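Local coordinates for AA9 family lytic polysaccharide monooxygenase B (PDB 5NNS), which cleaves crystalline and amorphous polysaccharides such as cellulose with a copper-dependent oxidative reaction that yields C1-oxidised ends, at residues 28-33 with 167-172; 146-151 with 172-177. One frame throughout, in Å; residues are numbered along the deposited sequence.

Contact 1: 28-33 with 167-172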
loop_
_atom_site.group_PDB
_atom_site.type_symbol
_atom_site.label_atom_id
_atom_site.label_comp_id
_atom_site.label_asym_id
_atom_site.label_seq_id
_atom_site.Cartn_x
_atom_site.Cartn_y
_atom_site.Cartn_z
ATOM N N THR A 28 -8.496 0.926 -15.766
ATOM C CA THR A 28 -7.321 1.365 -15.027
ATOM C C THR A 28 -6.406 0.203 -14.678
ATOM O O THR A 28 -6.827 -0.956 -14.672
ATOM C CB THR A 28 -7.717 2.120 -13.730
ATOM O OG1 THR A 28 -6.565 2.302 -12.895
ATOM C CG2 THR A 28 -8.791 1.367 -12.945
ATOM N N ILE A 29 -5.151 0.530 -14.381
ATOM C CA ILE A 29 -4.228 -0.443 -13.792
ATOM C C ILE A 29 -4.609 -0.802 -12.349
ATOM O O ILE A 29 -4.181 -1.838 -11.831
ATOM C CB ILE A 29 -2.751 0.016 -13.849
ATOM C CG1 ILE A 29 -2.510 1.310 -13.046
ATOM C CG2 ILE A 29 -2.309 0.177 -15.296
ATOM C CD1 ILE A 29 -1.044 1.565 -12.770
ATOM N N GLN A 30 -5.406 0.058 -11.717
ATOM C CA GLN A 30 -5.757 -0.071 -10.313
ATOM C C GLN A 30 -6.941 -1.014 -10.088
ATOM O O GLN A 30 -7.874 -1.048 -10.893
ATOM C CB GLN A 30 -6.091 1.306 -9.744
ATOM C CG GLN A 30 -5.846 1.421 -8.257
ATOM C CD GLN A 30 -6.192 2.777 -7.708
ATOM O OE1 GLN A 30 -7.195 3.379 -8.101
ATOM N NE2 GLN A 30 -5.377 3.263 -6.776
ATOM N N ARG A 31 -6.893 -1.767 -8.986
ATOM C CA ARG A 31 -8.020 -2.590 -8.549
ATOM C C ARG A 31 -9.128 -1.704 -7.990
ATOM O O ARG A 31 -8.864 -0.615 -7.463
ATOM C CB ARG A 31 -7.588 -3.619 -7.493
ATOM C CG ARG A 31 -6.701 -4.742 -8.014
ATOM C CD ARG A 31 -7.341 -5.469 -9.190
ATOM N NE ARG A 31 -6.794 -6.813 -9.394
ATOM C CZ ARG A 31 -7.193 -7.920 -8.759
ATOM N NH1 ARG A 31 -8.157 -7.892 -7.837
ATOM N NH2 ARG A 31 -6.613 -9.077 -9.047
ATOM N N GLU A 32 -10.368 -2.177 -8.123
ATOM C CA GLU A 32 -11.544 -1.404 -7.735
ATOM C C GLU A 32 -11.553 -1.155 -6.234
ATOM O O GLU A 32 -11.401 -2.087 -5.456
ATOM C CB GLU A 32 -12.824 -2.140 -8.142
ATOM C CG GLU A 32 -14.124 -1.577 -7.572
ATOM C CD GLU A 32 -15.362 -2.293 -8.094
ATOM O OE1 GLU A 32 -15.232 -3.162 -8.983
ATOM O OE2 GLU A 32 -16.472 -1.995 -7.611
ATOM N N TRP A 33 -11.720 0.104 -5.846
ATOM C CA TRP A 33 -11.979 0.468 -4.456
ATOM C C TRP A 33 -13.124 1.470 -4.451
ATOM O O TRP A 33 -13.097 2.446 -5.191
ATOM C CB TRP A 33 -10.710 1.015 -3.780
ATOM C CG TRP A 33 -10.075 2.231 -4.425
ATOM C CD1 TRP A 33 -9.368 2.275 -5.590
ATOM C CD2 TRP A 33 -10.067 3.564 -3.905
ATOM N NE1 TRP A 33 -8.931 3.554 -5.833
ATOM C CE2 TRP A 33 -9.341 4.364 -4.809
ATOM C CE3 TRP A 33 -10.599 4.157 -2.754
ATOM C CZ2 TRP A 33 -9.146 5.739 -4.613
ATOM C CZ3 TRP A 33 -10.400 5.528 -2.545
ATOM C CH2 TRP A 33 -9.674 6.299 -3.474
ATOM N N TYR A 167 -5.842 2.255 4.825
ATOM C CA TYR A 167 -6.280 2.754 3.516
ATOM C C TYR A 167 -5.395 2.138 2.434
ATOM O O TYR A 167 -4.363 2.717 2.080
ATOM C CB TYR A 167 -6.170 4.267 3.449
ATOM C CG TYR A 167 -7.052 5.024 4.408
ATOM C CD1 TYR A 167 -8.372 5.319 4.084
ATOM C CD2 TYR A 167 -6.554 5.482 5.624
ATOM C CE1 TYR A 167 -9.174 6.038 4.951
ATOM C CE2 TYR A 167 -7.346 6.198 6.500
ATOM C CZ TYR A 167 -8.652 6.487 6.152
ATOM O OH TYR A 167 -9.452 7.178 7.017
ATOM N N PRO A 168 -5.781 0.951 1.923
ATOM C CA PRO A 168 -4.985 0.262 0.914
ATOM C C PRO A 168 -5.539 0.398 -0.495
ATOM O O PRO A 168 -6.748 0.362 -0.676
ATOM C CB PRO A 168 -5.084 -1.194 1.362
ATOM C CG PRO A 168 -6.447 -1.297 1.956
ATOM C CD PRO A 168 -6.849 0.072 2.437
ATOM N N GLU A 169 -4.656 0.555 -1.480
ATOM C CA GLU A 169 -5.016 0.381 -2.894
ATOM C C GLU A 169 -3.975 -0.477 -3.596
ATOM O O GLU A 169 -2.830 -0.560 -3.149
ATOM C CB GLU A 169 -5.164 1.723 -3.615
ATOM C CG GLU A 169 -6.521 2.386 -3.453
ATOM C CD GLU A 169 -6.710 3.068 -2.113
ATOM O OE1 GLU A 169 -5.799 3.808 -1.680
ATOM O OE2 GLU A 169 -7.784 2.884 -1.497
ATOM N N CYS A 170 -4.397 -1.108 -4.692
ATOM C CA CYS A 170 -3.555 -2.014 -5.482
ATOM C C CYS A 170 -3.517 -1.616 -6.947
ATOM O O CYS A 170 -4.521 -1.169 -7.492
ATOM C CB CYS A 170 -4.094 -3.435 -5.385
ATOM S SG CYS A 170 -3.840 -4.185 -3.766
ATOM N N ALA A 171 -2.355 -1.800 -7.569
ATOM C CA ALA A 171 -2.163 -1.593 -9.006
ATOM C C ALA A 171 -1.491 -2.825 -9.601
ATOM O O ALA A 171 -0.619 -3.415 -8.964
ATOM C CB ALA A 171 -1.314 -0.359 -9.246
ATOM N N GLN A 172 -1.895 -3.211 -10.813
ATOM C CA GLN A 172 -1.288 -4.357 -11.507
ATOM C C GLN A 172 -0.066 -3.915 -12.309
ATOM O O GLN A 172 -0.132 -2.936 -13.051
ATOM C CB GLN A 172 -2.305 -5.051 -12.425
ATOM C CG GLN A 172 -3.454 -5.698 -11.666
ATOM C CD GLN A 172 -4.350 -6.597 -12.510
ATOM O OE1 GLN A 172 -5.381 -7.059 -12.035
ATOM N NE2 GLN A 172 -3.958 -6.857 -13.750
HETATM O O HOH W 1 -7.259 -1.123 -4.863
#

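Contact 2: 146-151 with 172-177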
loop_
_atom_site.group_PDB
_atom_site.type_symbol
_atom_site.label_atom_id
_atom_site.label_comp_id
_atom_site.label_asym_id
_atom_site.label_seq_id
_atom_site.Cartn_x
_atom_site.Cartn_y
_atom_site.Cartn_z
ATOM N N ALA A 146 11.587 -10.999 -12.820
ATOM C CA ALA A 146 10.558 -10.599 -13.790
ATOM C C ALA A 146 9.274 -11.391 -13.548
ATOM O O ALA A 146 9.318 -12.567 -13.175
ATOM C CB ALA A 146 11.047 -10.796 -15.222
ATOM N N GLY A 147 8.136 -10.731 -13.735
ATOM C CA GLY A 147 6.846 -11.372 -13.545
ATOM C C GLY A 147 5.706 -10.399 -13.370
ATOM O O GLY A 147 5.877 -9.179 -13.511
ATOM N N ASN A 148 4.545 -10.965 -13.060
ATOM C CA ASN A 148 3.320 -10.214 -12.841
ATOM C C ASN A 148 3.156 -9.988 -11.340
ATOM O O ASN A 148 3.192 -10.950 -10.556
ATOM C CB ASN A 148 2.133 -10.991 -13.401
ATOM C CG ASN A 148 2.319 -11.359 -14.861
ATOM O OD1 ASN A 148 2.673 -10.513 -15.686
ATOM N ND2 ASN A 148 2.083 -12.629 -15.189
ATOM N N TYR A 149 2.995 -8.721 -10.954
ATOM C CA TYR A 149 2.943 -8.309 -9.550
ATOM C C TYR A 149 1.830 -7.303 -9.284
ATOM O O TYR A 149 1.524 -6.465 -10.142
ATOM C CB TYR A 149 4.254 -7.637 -9.137
ATOM C CG TYR A 149 5.463 -8.527 -9.103
ATOM C CD1 TYR A 149 6.194 -8.778 -10.261
ATOM C CD2 TYR A 149 5.905 -9.096 -7.905
ATOM C CE1 TYR A 149 7.321 -9.582 -10.237
ATOM C CE2 TYR A 149 7.032 -9.906 -7.867
ATOM C CZ TYR A 149 7.739 -10.145 -9.038
ATOM O OH TYR A 149 8.857 -10.942 -9.009
ATOM N N ILE A 150 1.248 -7.374 -8.087
ATOM C CA ILE A 150 0.474 -6.259 -7.549
ATOM C C ILE A 150 1.441 -5.300 -6.850
ATOM O O ILE A 150 2.379 -5.746 -6.192
ATOM C CB ILE A 150 -0.578 -6.715 -6.518
ATOM C CG1 ILE A 150 -1.567 -7.712 -7.136
ATOM C CG2 ILE A 150 -1.321 -5.512 -5.941
ATOM C CD1 ILE A 150 -2.366 -7.183 -8.314
ATOM N N LEU A 151 1.208 -3.998 -7.012
ATOM C CA LEU A 151 1.897 -2.952 -6.259
ATOM C C LEU A 151 0.867 -2.317 -5.341
ATOM O O LEU A 151 -0.134 -1.773 -5.818
ATOM C CB LEU A 151 2.461 -1.882 -7.197
ATOM C CG LEU A 151 3.115 -0.650 -6.550
ATOM C CD1 LEU A 151 4.385 -1.061 -5.824
ATOM C CD2 LEU A 151 3.405 0.430 -7.587
ATOM N N GLN A 172 -1.895 -3.211 -10.813
ATOM C CA GLN A 172 -1.288 -4.357 -11.507
ATOM C C GLN A 172 -0.066 -3.915 -12.309
ATOM O O GLN A 172 -0.132 -2.936 -13.051
ATOM C CB GLN A 172 -2.305 -5.051 -12.425
ATOM C CG GLN A 172 -3.454 -5.698 -11.666
ATOM C CD GLN A 172 -4.350 -6.597 -12.510
ATOM O OE1 GLN A 172 -5.381 -7.059 -12.035
ATOM N NE2 GLN A 172 -3.958 -6.857 -13.750
ATOM N N LEU A 173 1.044 -4.630 -12.142
ATOM C CA LEU A 173 2.263 -4.376 -12.906
ATOM C C LEU A 173 2.701 -5.615 -13.681
ATOM O O LEU A 173 2.389 -6.744 -13.298
ATOM C CB LEU A 173 3.415 -3.965 -11.989
ATOM C CG LEU A 173 3.225 -2.814 -11.005
ATOM C CD1 LEU A 173 4.488 -2.666 -10.172
ATOM C CD2 LEU A 173 2.886 -1.520 -11.725
ATOM N N ILE A 174 3.415 -5.381 -14.778
ATOM C CA ILE A 174 4.236 -6.394 -15.424
ATOM C C ILE A 174 5.679 -5.932 -15.222
ATOM O O ILE A 174 6.090 -4.916 -15.776
ATOM C CB ILE A 174 3.896 -6.552 -16.925
ATOM C CG1 ILE A 174 2.430 -6.981 -17.094
ATOM C CG2 ILE A 174 4.813 -7.586 -17.573
ATOM C CD1 ILE A 174 1.902 -6.898 -18.515
ATOM N N VAL A 175 6.430 -6.665 -14.399
ATOM C CA VAL A 175 7.816 -6.327 -14.093
ATOM C C VAL A 175 8.723 -7.042 -15.087
ATOM O O VAL A 175 8.655 -8.263 -15.220
ATOM C CB VAL A 175 8.178 -6.697 -12.636
ATOM C CG1 VAL A 175 9.657 -6.468 -12.352
ATOM C CG2 VAL A 175 7.325 -5.887 -11.668
ATOM N N THR A 176 9.560 -6.272 -15.782
ATOM C CA THR A 176 10.481 -6.798 -16.792
ATOM C C THR A 176 11.920 -6.632 -16.314
ATOM O O THR A 176 12.183 -5.887 -15.373
ATOM C CB THR A 176 10.307 -6.064 -18.138
ATOM O OG1 THR A 176 10.701 -4.691 -18.001
ATOM C CG2 THR A 176 8.855 -6.132 -18.612
ATOM N N GLY A 177 12.848 -7.328 -16.967
ATOM C CA GLY A 177 14.263 -7.261 -16.606
ATOM C C GLY A 177 14.515 -7.905 -15.255
ATOM O O GLY A 177 14.023 -8.999 -14.990
HETATM O O HOH W 2 14.446 -10.978 -13.275
#

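Contact 1: 28-33 with 167-172
Gln-172 N donates to Ile-29 O (2.9 Å, 170° at the hydrogen) and Arg-31 N to Cys-170 O (2.9 Å), backbone bonds that bridge Gln-30 to Ala-171. The Arg-31 chain bends at chi2 (-55°) and brings NE into a hydrogen bond with Gln-172 OE1 at 3.0 Å, in the amide plane and on a lone pair, while NH1 and NH2 go on to carbonyls of Gly-53, Cys-96 and Ala-99. Water 1 links Arg-31 O to Cys-170 N. A long loop of the AA9 beta-sandwich is thus fastened to strand 165-176, which carries the copper ligand Tyr-167 near its start and the Cys-170 disulfide to Cys-49. Trp-33 lies over Glu-169, whose CG makes a CH-pi contact 3.5 Å from the five-membered ring centroid, almost on its normal. Glu-169 OE2 lies 3.3 Å from Trp-33 CE3, over the ring face and offset toward its rim; OE1 takes Val-4 N. Trp-33 NE1 donates to Gln-30 OE1 at 2.9 Å from above the amide plane, and OE1 also accepts from Phe-17 N. Replacing Trp-33 with an alanine would probably bare Glu-169 CG and leave Gln-30 OE1 with Phe-17 N but without the indole donor. Ile-29 CD1 packs on Ala-171 CB at 4.0 Å.

Contact 2: 146-151 with 172-177
Gly-147 and Val-175 bond to each other through both backbone groups, Val-175 N to Gly-147 O at 2.7 Å and Gly-147 N to Val-175 O at 2.9 Å. The next hydrogen-bonded pair of this antiparallel ladder is Tyr-149 with Leu-173, Leu-173 N meeting Tyr-149 O at 2.8 Å and nearly in line with the carbonyl. Asn-148 with Ile-174 and Ile-150 with Gln-172 are the non-hydrogen-bonded pairs between and beyond them. The backbone angles of Gly-147 would bring a side chain into collision with the carbonyl O of Ala-146. At the open end of the hairpin, water 2 accepts from Ala-146 N and donates to Gly-177 O.

Apolar contacts occur on both faces. On the face of Tyr-149, Leu-173 and Val-175, the phenol ring is met obliquely by Val-175 CG2, 3.4 Å from Tyr-149 CD1; Val-175 CG1 is anti to the backbone N (chi1 175°), which places CG2 on the side of the Tyr-149 ring. Tyr-149 OH bonds to Ala-145 O, fixing the far end of the ring. Leu-173 CD1 packs against Leu-151 CB at 3.7 Å. On the opposite face, Ile-150 CD1 touches Gln-172 CG at 3.8 Å, and Asn-148 lies alongside Ile-174, both pointing the same way, with Asn-148 OD1 3.8 Å from Ile-174 CG1. Asn-148 ND2 turns to Gly-94 O.

The hairpin belongs to the mixed sheet of the AA9 sandwich: strand 63-66 runs parallel to 165-176 along one edge, and strand 85-91 pairs with 147-157 along the other, supplying Met-89 and Asn-91 to the Tyr-149 side chain.

In the fold
From the N terminus the chain first passes through 28-33, in the long loop between strands 12-15 and 63-66. It then runs through the strands and the helix 125-131 to 146-151, which leads into strand 147-157, and returns along strand 165-176. There 167-172 closes contact 1 over 133 intervening residues, and 172-177 closes contact 2 over only 20. The two closures cross, because their segments alternate along the chain. They share Gln-172 and meet directly where Ala-171 O lies 2.7 Å from Leu-151 N, a probable hydrogen bond, and where Cys-170 packs on Ile-150. Strand 165-176 thus holds the early loop by a single bridge near its middle and pairs with strand 147-157 in the mixed sheet.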